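PDB 4IIY: MccF from Escherichia coli, which confers self-immunity to the antibiotic microcin C7 in its producing strain, probably acting as a serine peptidase of the S66 family. Local coordinates for residues N247-I252 with E256-I261; L267-S272 with S284-N289. The protein carries 1 engineered substitution. All blocks are in the same frame, centred on the assembly; numbering follows the deposited sequence.

Contact 1: residues N247-I252 with E256-I261. With 1EI (5'-O-(L-alpha-glutamylsulfamoyl)inosine), chain K; EDO (1,2-ethanediol), chain M.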
loop_
_atom_site.group_PDB
_atom_site.type_symbol
_atom_site.label_atom_id
_atom_site.label_comp_id
_atom_site.label_asym_id
_atom_site.label_seq_id
_atom_site.Cartn_x
_atom_site.Cartn_y
_atom_site.Cartn_z
ATOM N N ASN B 247 -5.205 -4.382 0.602
ATOM C CA ASN B 247 -4.506 -3.142 0.328
ATOM C C ASN B 247 -4.769 -2.101 1.424
ATOM O O ASN B 247 -3.863 -1.374 1.844
ATOM C CB ASN B 247 -4.901 -2.602 -1.042
ATOM C CG ASN B 247 -3.967 -1.517 -1.523
ATOM O OD1 ASN B 247 -2.769 -1.738 -1.665
ATOM N ND2 ASN B 247 -4.511 -0.334 -1.767
ATOM N N THR B 248 -6.010 -2.006 1.888
ATOM C CA THR B 248 -6.329 -1.050 2.945
ATOM C C THR B 248 -5.603 -1.350 4.263
ATOM O O THR B 248 -5.215 -0.432 4.992
ATOM C CB THR B 248 -7.845 -0.985 3.184
ATOM O OG1 THR B 248 -8.487 -0.584 1.973
ATOM C CG2 THR B 248 -8.192 0.021 4.271
ATOM N N LEU B 249 -5.405 -2.627 4.575
ATOM C CA LEU B 249 -4.707 -2.996 5.802
ATOM C C LEU B 249 -3.298 -2.403 5.862
ATOM O O LEU B 249 -2.779 -2.149 6.948
ATOM C CB LEU B 249 -4.659 -4.515 5.977
ATOM C CG LEU B 249 -6.003 -5.171 6.308
ATOM C CD1 LEU B 249 -5.874 -6.693 6.261
ATOM C CD2 LEU B 249 -6.558 -4.721 7.660
ATOM N N THR B 250 -2.672 -2.188 4.712
ATOM C CA THR B 250 -1.356 -1.563 4.709
ATOM C C THR B 250 -1.354 -0.179 5.375
ATOM O O THR B 250 -0.311 0.274 5.846
ATOM C CB THR B 250 -0.731 -1.443 3.291
ATOM O OG1 THR B 250 -1.449 -0.487 2.502
ATOM C CG2 THR B 250 -0.688 -2.793 2.581
ATOM N N GLY B 251 -2.505 0.501 5.410
ATOM C CA GLY B 251 -2.576 1.827 6.003
ATOM C C GLY B 251 -2.654 1.847 7.521
ATOM O O GLY B 251 -2.510 2.916 8.117
ATOM N N ILE B 252 -2.882 0.688 8.144
ATOM C CA ILE B 252 -2.906 0.579 9.604
ATOM C C ILE B 252 -1.853 -0.399 10.125
ATOM O O ILE B 252 -1.670 -0.538 11.341
ATOM C CB ILE B 252 -4.302 0.175 10.143
ATOM C CG1 ILE B 252 -4.703 -1.246 9.704
ATOM C CG2 ILE B 252 -5.343 1.201 9.723
ATOM C CD1 ILE B 252 -6.002 -1.738 10.340
ATOM N N GLU B 256 -1.170 0.257 16.604
ATOM C CA GLU B 256 -2.053 -0.260 17.639
ATOM C C GLU B 256 -3.461 -0.523 17.109
ATOM O O GLU B 256 -4.267 -1.173 17.776
ATOM C CB GLU B 256 -2.096 0.707 18.833
ATOM C CG GLU B 256 -2.768 2.044 18.543
ATOM C CD GLU B 256 -2.339 3.142 19.514
ATOM O OE1 GLU B 256 -3.136 3.498 20.404
ATOM O OE2 GLU B 256 -1.205 3.646 19.383
ATOM N N TRP B 257 -3.753 -0.042 15.900
ATOM C CA TRP B 257 -5.068 -0.255 15.286
ATOM C C TRP B 257 -5.142 -1.499 14.398
ATOM O O TRP B 257 -6.220 -1.863 13.934
ATOM C CB TRP B 257 -5.526 0.989 14.508
ATOM C CG TRP B 257 -5.886 2.119 15.413
ATOM C CD1 TRP B 257 -7.096 2.339 16.007
ATOM C CD2 TRP B 257 -5.035 3.197 15.828
ATOM N NE1 TRP B 257 -7.049 3.481 16.770
ATOM C CE2 TRP B 257 -5.794 4.025 16.682
ATOM C CE3 TRP B 257 -3.706 3.537 15.563
ATOM C CZ2 TRP B 257 -5.266 5.178 17.271
ATOM C CZ3 TRP B 257 -3.180 4.672 16.152
ATOM C CH2 TRP B 257 -3.958 5.481 16.998
ATOM N N MET B 258 -4.009 -2.150 14.155
ATOM C CA MET B 258 -4.021 -3.409 13.420
ATOM C C MET B 258 -4.207 -4.567 14.398
ATOM O O MET B 258 -3.343 -4.806 15.245
ATOM C CB MET B 258 -2.725 -3.596 12.629
ATOM C CG MET B 258 -2.650 -4.941 11.933
ATOM S SD MET B 258 -3.890 -5.114 10.625
ATOM C CE MET B 258 -3.892 -6.909 10.459
ATOM N N PRO B 259 -5.330 -5.291 14.296
ATOM C CA PRO B 259 -5.510 -6.433 15.203
ATOM C C PRO B 259 -4.383 -7.445 15.043
ATOM O O PRO B 259 -3.984 -7.763 13.928
ATOM C CB PRO B 259 -6.831 -7.062 14.747
ATOM C CG PRO B 259 -7.496 -6.044 13.884
ATOM C CD PRO B 259 -6.433 -5.154 13.327
ATOM N N GLU B 260 -3.873 -7.950 16.160
ATOM C CA GLU B 260 -2.846 -8.983 16.127
ATOM C C GLU B 260 -3.427 -10.259 15.525
ATOM O O GLU B 260 -4.484 -10.724 15.959
ATOM C CB GLU B 260 -2.318 -9.285 17.535
ATOM C CG GLU B 260 -1.227 -10.353 17.550
ATOM C CD GLU B 260 -0.891 -10.862 18.941
ATOM O OE1 GLU B 260 -1.768 -10.814 19.828
ATOM O OE2 GLU B 260 0.253 -11.321 19.142
ATOM N N ILE B 261 -2.732 -10.812 14.539
ATOM C CA ILE B 261 -3.078 -12.108 13.969
ATOM C C ILE B 261 -2.404 -13.191 14.794
ATOM O O ILE B 261 -1.226 -13.078 15.137
ATOM C CB ILE B 261 -2.653 -12.196 12.499
ATOM C CG1 ILE B 261 -3.472 -11.192 11.684
ATOM C CG2 ILE B 261 -2.837 -13.616 11.960
ATOM C CD1 ILE B 261 -3.022 -11.022 10.240
HETATM O O6 1EI K . -17.509 5.339 -11.596
HETATM C C6 1EI K . -17.638 4.150 -11.233
HETATM N N1 1EI K . -18.044 3.194 -12.094
HETATM C C2 1EI K . -18.191 1.912 -11.718
HETATM N N3 1EI K . -17.953 1.480 -10.468
HETATM C C5 1EI K . -17.354 3.755 -9.842
HETATM C C4 1EI K . -17.542 2.344 -9.516
HETATM N N7 1EI K . -16.953 4.365 -8.708
HETATM C C8 1EI K . -16.884 3.424 -7.737
HETATM N N9 1EI K . -17.235 2.225 -8.229
HETATM C "C1'" 1EI K . -17.276 0.954 -7.487
HETATM O "O4'" 1EI K . -17.601 1.149 -6.118
HETATM C "C2'" 1EI K . -15.888 0.348 -7.500
HETATM O "O2'" 1EI K . -15.744 -0.519 -8.625
HETATM C "C3'" 1EI K . -15.828 -0.407 -6.191
HETATM O "O3'" 1EI K . -16.024 -1.797 -6.433
HETATM C "C4'" 1EI K . -16.995 0.103 -5.363
HETATM C "C5'" 1EI K . -16.546 0.608 -3.998
HETATM O "O5'" 1EI K . -15.658 1.722 -4.133
HETATM S SBF 1EI K . -14.807 2.128 -2.923
HETATM O OAE 1EI K . -14.587 3.557 -2.973
HETATM O OAF 1EI K . -15.549 1.733 -1.755
HETATM N NAQ 1EI K . -13.490 1.321 -3.028
HETATM C C 1EI K . -12.504 1.260 -2.109
HETATM O O 1EI K . -12.466 1.814 -1.016
HETATM C CA 1EI K . -11.338 0.378 -2.455
HETATM N N 1EI K . -11.466 -0.141 -3.806
HETATM C CB 1EI K . -10.035 1.150 -2.274
HETATM C CG 1EI K . -8.934 0.251 -1.721
HETATM C CD 1EI K . -8.321 -0.579 -2.827
HETATM O OE1 1EI K . -8.950 -0.725 -3.894
HETATM O OE2 1EI K . -7.203 -1.085 -2.625
HETATM C C1 EDO M . -0.143 -8.586 11.677
HETATM O O1 EDO M . 1.153 -9.162 11.449
HETATM C C2 EDO M . -0.350 -8.378 13.167
HETATM O O2 EDO M . -0.257 -9.654 13.808
#

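Contact 2: residues L267-S272 with S284-N289. With EDO (1,2-ethanediol), chain L.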
loop_
_atom_site.group_PDB
_atom_site.type_symbol
_atom_site.label_atom_id
_atom_site.label_comp_id
_atom_site.label_asym_id
_atom_site.label_seq_id
_atom_site.Cartn_x
_atom_site.Cartn_y
_atom_site.Cartn_z
ATOM N N LEU B 267 -7.478 -16.227 7.964
ATOM C CA LEU B 267 -7.258 -14.929 7.338
ATOM C C LEU B 267 -8.279 -14.710 6.245
ATOM O O LEU B 267 -8.388 -15.536 5.343
ATOM C CB LEU B 267 -5.860 -14.861 6.722
ATOM C CG LEU B 267 -5.531 -13.546 6.007
ATOM C CD1 LEU B 267 -5.370 -12.431 7.017
ATOM C CD2 LEU B 267 -4.276 -13.705 5.168
ATOM N N PHE B 268 -9.013 -13.601 6.311
ATOM C CA PHE B 268 -9.927 -13.193 5.247
ATOM C C PHE B 268 -9.336 -11.963 4.560
ATOM O O PHE B 268 -9.084 -10.943 5.214
ATOM C CB PHE B 268 -11.308 -12.865 5.828
ATOM C CG PHE B 268 -12.179 -12.074 4.895
ATOM C CD1 PHE B 268 -12.636 -12.633 3.714
ATOM C CD2 PHE B 268 -12.527 -10.766 5.190
ATOM C CE1 PHE B 268 -13.431 -11.888 2.834
ATOM C CE2 PHE B 268 -13.323 -10.022 4.321
ATOM C CZ PHE B 268 -13.772 -10.587 3.145
ATOM N N ILE B 269 -9.113 -12.071 3.253
ATOM C CA ILE B 269 -8.566 -10.960 2.478
ATOM C C ILE B 269 -9.257 -10.859 1.122
ATOM O O ILE B 269 -9.582 -11.875 0.479
ATOM C CB ILE B 269 -7.039 -11.071 2.274
ATOM C CG1 ILE B 269 -6.666 -12.503 1.895
ATOM C CG2 ILE B 269 -6.303 -10.622 3.527
ATOM C CD1 ILE B 269 -5.221 -12.659 1.428
ATOM N N GLU B 270 -9.514 -9.628 0.696
ATOM C CA GLU B 270 -10.018 -9.381 -0.651
ATOM C C GLU B 270 -9.395 -8.103 -1.174
ATOM O O GLU B 270 -9.026 -7.214 -0.397
ATOM C CB GLU B 270 -11.551 -9.309 -0.673
ATOM C CG GLU B 270 -12.172 -8.133 0.081
ATOM C CD GLU B 270 -12.398 -6.885 -0.779
ATOM O OE1 GLU B 270 -12.554 -7.001 -2.023
ATOM O OE2 GLU B 270 -12.432 -5.765 -0.202
ATOM N N ASP B 271 -9.262 -8.014 -2.491
ATOM C CA ASP B 271 -8.815 -6.782 -3.134
ATOM C C ASP B 271 -9.647 -6.528 -4.390
ATOM O O ASP B 271 -10.381 -7.400 -4.844
ATOM C CB ASP B 271 -7.312 -6.804 -3.466
ATOM C CG ASP B 271 -6.429 -6.491 -2.265
ATOM O OD1 ASP B 271 -6.577 -5.380 -1.714
ATOM O OD2 ASP B 271 -5.584 -7.337 -1.888
ATOM N N SER B 272 -9.503 -5.327 -4.942
ATOM C CA SER B 272 -10.295 -4.863 -6.072
ATOM C C SER B 272 -9.452 -4.144 -7.115
ATOM O O SER B 272 -8.664 -3.265 -6.785
ATOM C CB SER B 272 -11.383 -3.904 -5.572
ATOM O OG SER B 272 -11.913 -3.111 -6.635
ATOM N N SER B 284 3.268 -11.121 -0.640
ATOM C CA SER B 284 4.609 -11.184 -0.055
ATOM C C SER B 284 4.721 -10.380 1.246
ATOM O O SER B 284 5.413 -10.806 2.162
ATOM C CB SER B 284 5.689 -10.793 -1.062
ATOM O OG SER B 284 5.954 -11.905 -1.918
ATOM N N MET B 285 4.020 -9.248 1.345
ATOM C CA MET B 285 3.969 -8.508 2.606
ATOM C C MET B 285 3.495 -9.412 3.744
ATOM O O MET B 285 4.104 -9.469 4.812
ATOM C CB MET B 285 3.060 -7.285 2.466
ATOM C CG MET B 285 3.028 -6.349 3.684
ATOM S SD MET B 285 1.947 -6.880 5.043
ATOM C CE MET B 285 0.349 -6.708 4.256
ATOM N N LEU B 286 2.409 -10.138 3.505
ATOM C CA LEU B 286 1.890 -11.066 4.514
ATOM C C LEU B 286 2.928 -12.132 4.871
ATOM O O LEU B 286 3.129 -12.456 6.042
ATOM C CB LEU B 286 0.600 -11.729 4.030
ATOM C CG LEU B 286 -0.593 -10.798 3.811
ATOM C CD1 LEU B 286 -1.711 -11.551 3.092
ATOM C CD2 LEU B 286 -1.057 -10.220 5.141
ATOM N N LYS B 287 3.576 -12.682 3.852
ATOM C CA LYS B 287 4.593 -13.693 4.085
ATOM C C LYS B 287 5.712 -13.153 4.973
ATOM O O LYS B 287 6.117 -13.806 5.945
ATOM C CB LYS B 287 5.163 -14.198 2.758
ATOM C CG LYS B 287 6.208 -15.320 2.916
ATOM C CD LYS B 287 6.968 -15.554 1.617
ATOM C CE LYS B 287 8.057 -16.615 1.773
ATOM N NZ LYS B 287 7.488 -17.977 1.922
ATOM N N LEU B 288 6.213 -11.959 4.648
ATOM C CA LEU B 288 7.325 -11.380 5.406
ATOM C C LEU B 288 6.929 -11.172 6.858
ATOM O O LEU B 288 7.765 -11.233 7.765
ATOM C CB LEU B 288 7.779 -10.049 4.810
ATOM C CG LEU B 288 8.257 -10.067 3.360
ATOM C CD1 LEU B 288 8.735 -8.686 2.949
ATOM C CD2 LEU B 288 9.351 -11.106 3.130
ATOM N N ASN B 289 5.644 -10.917 7.074
ATOM C CA ASN B 289 5.117 -10.676 8.407
ATOM C C ASN B 289 4.762 -11.944 9.192
ATOM O O ASN B 289 4.192 -11.869 10.279
ATOM C CB ASN B 289 3.922 -9.735 8.320
ATOM C CG ASN B 289 4.346 -8.286 8.327
ATOM O OD1 ASN B 289 4.456 -7.673 9.392
ATOM N ND2 ASN B 289 4.641 -7.743 7.160
HETATM C C1 EDO L . -8.335 -11.513 -3.124
HETATM O O1 EDO L . -9.386 -10.743 -3.735
HETATM C C2 EDO L . -7.338 -12.027 -4.151
HETATM O O2 EDO L . -6.602 -10.925 -4.703
#

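Contact 1: residues N247-I252 with E256-I261
Leu249 and Ile252 press on Met258 in a contact of van der Waals packing, with no hydrogen bond passing between 247-252 and 256-261. The thioether takes both branches: Met258 SD lies 4.0 Å from Leu249 CD2 and 4.0 Å from Ile252 CD1, and the methionine chain runs at roughly a right angle to each. A bend at chi2 (66°) turns SD back from the extended course and brings it against both methyls, which also touch each other. Closer in, Met258 CB lies against the backbone, 3.5 Å from Ile252 O, while Ile252 CD1 touches Trp257 O at 3.6 Å. Ala149 and Ala152 of helix 148-158 cover Ile252 as well, and Leu288 of the second subunit packs on both Ile252 and Trp257.

The chain here leaves helix 246-249, at the end of strand 236-245 in the LD-carboxypeptidase C-terminal domain, and turns back through a loop before strand 266-270. Hydrogen bonds hold the turn from within: Asn247 O accepts both Thr250 N and, at 2.7 Å, Thr250 OG1, the hydroxyl lying nearly on the line of the C=O bond.

Polar contacts with bound molecules lie at the two ends. Asn247 ND2 donates to OE2, in the glutamyl carboxylate of the glutamylsulfamoyl inosine, at 2.9 Å but with a bent N-H...O angle of 131°; Thr248 OG1 lies near CG of the same group. Lys274 NZ also bonds this ligand. At the far end Ile261 N gives a straighter bond, 2.8 Å and 166°, to O2 of an ethanediol, probably from the crystallisation liquor.

Contact 2: residues L267-S272 with S284-N289
Within the beta-alpha-beta crossover that links the parallel neighbours 266-270 and 297-301, Leu267 and Ile269 of the first strand meet Leu286 of helix 276-288. All three residues are buried, and one methyl serves the whole contact: Leu286 CD1 lies 3.9 Å from Leu267 CD2 and 4.0 Å from Ile269 CD1. Both pairs meet tip to tip, so the chains span the gap end-on, and the nearest CA atoms, those of Leu267 and Leu286, remain 10.3 Å apart. A nearly extended second torsion (chi2 170°) carries Ile269 CD1 out from the sheet toward the helix. Leu246 and Phe292 also pack on Leu286.

Being two apart on the strand, Leu267 and Ile269 face the helix together, whereas Phe268 and Glu270 point to the other side of the sheet. There Phe268 makes an edge-to-face stack with Tyr164, and Glu270, the predicted charge-relay acid, hydrogen-bonds His338 ND1 through OE1 and both Tyr164 OH and Asn245 ND2 through OE2. The face that carries Phe268 thus presents one member of the presumed catalytic triad of the S66 family; the others lie elsewhere in the chain, the predicted nucleophile position being the engineered Ala145. Further along, Asp271 N donates to O1 of an ethanediol at 3.0 Å, and Ser272 OG is hydrogen-bonded to Glu304 OE1, which also hydrogen-bonds the glutamylsulfamoyl inosine.

The helix closes with a side-chain grip on its own last turn. Asn289 ND2 reaches Met285 O at 3.0 Å in an almost straight bond (171°), from above the carbonyl plane, while Asn289 N approaches the same oxygen from the opposite face. Asn289 OD1 accepts from Trp253 NE1 of its own chain, and ND2 also donates to Trp253 O of the second subunit.

Contacts 1 and 2 are both buried, lie in the C-terminal domain and reach the second subunit; their centres are about 11 Å apart. They follow one another in the chain: the loop of contact 1 runs into the strand that opens contact 2. Direct ties join them, a probable hydrogen bond of 2.9 Å from Asn247 N to Asp271 OD1 and packing of Ile261 CD1 on Leu267 CD1. Contact 1 is the larger, combining a thioether with aliphatic groups and backbone carbonyls where a short helix and its exit meet a loop; contact 2 is purely aliphatic, between strand and helix. Contact 1 supplies a direct ligand bond, contact 2 the predicted charge-relay acid.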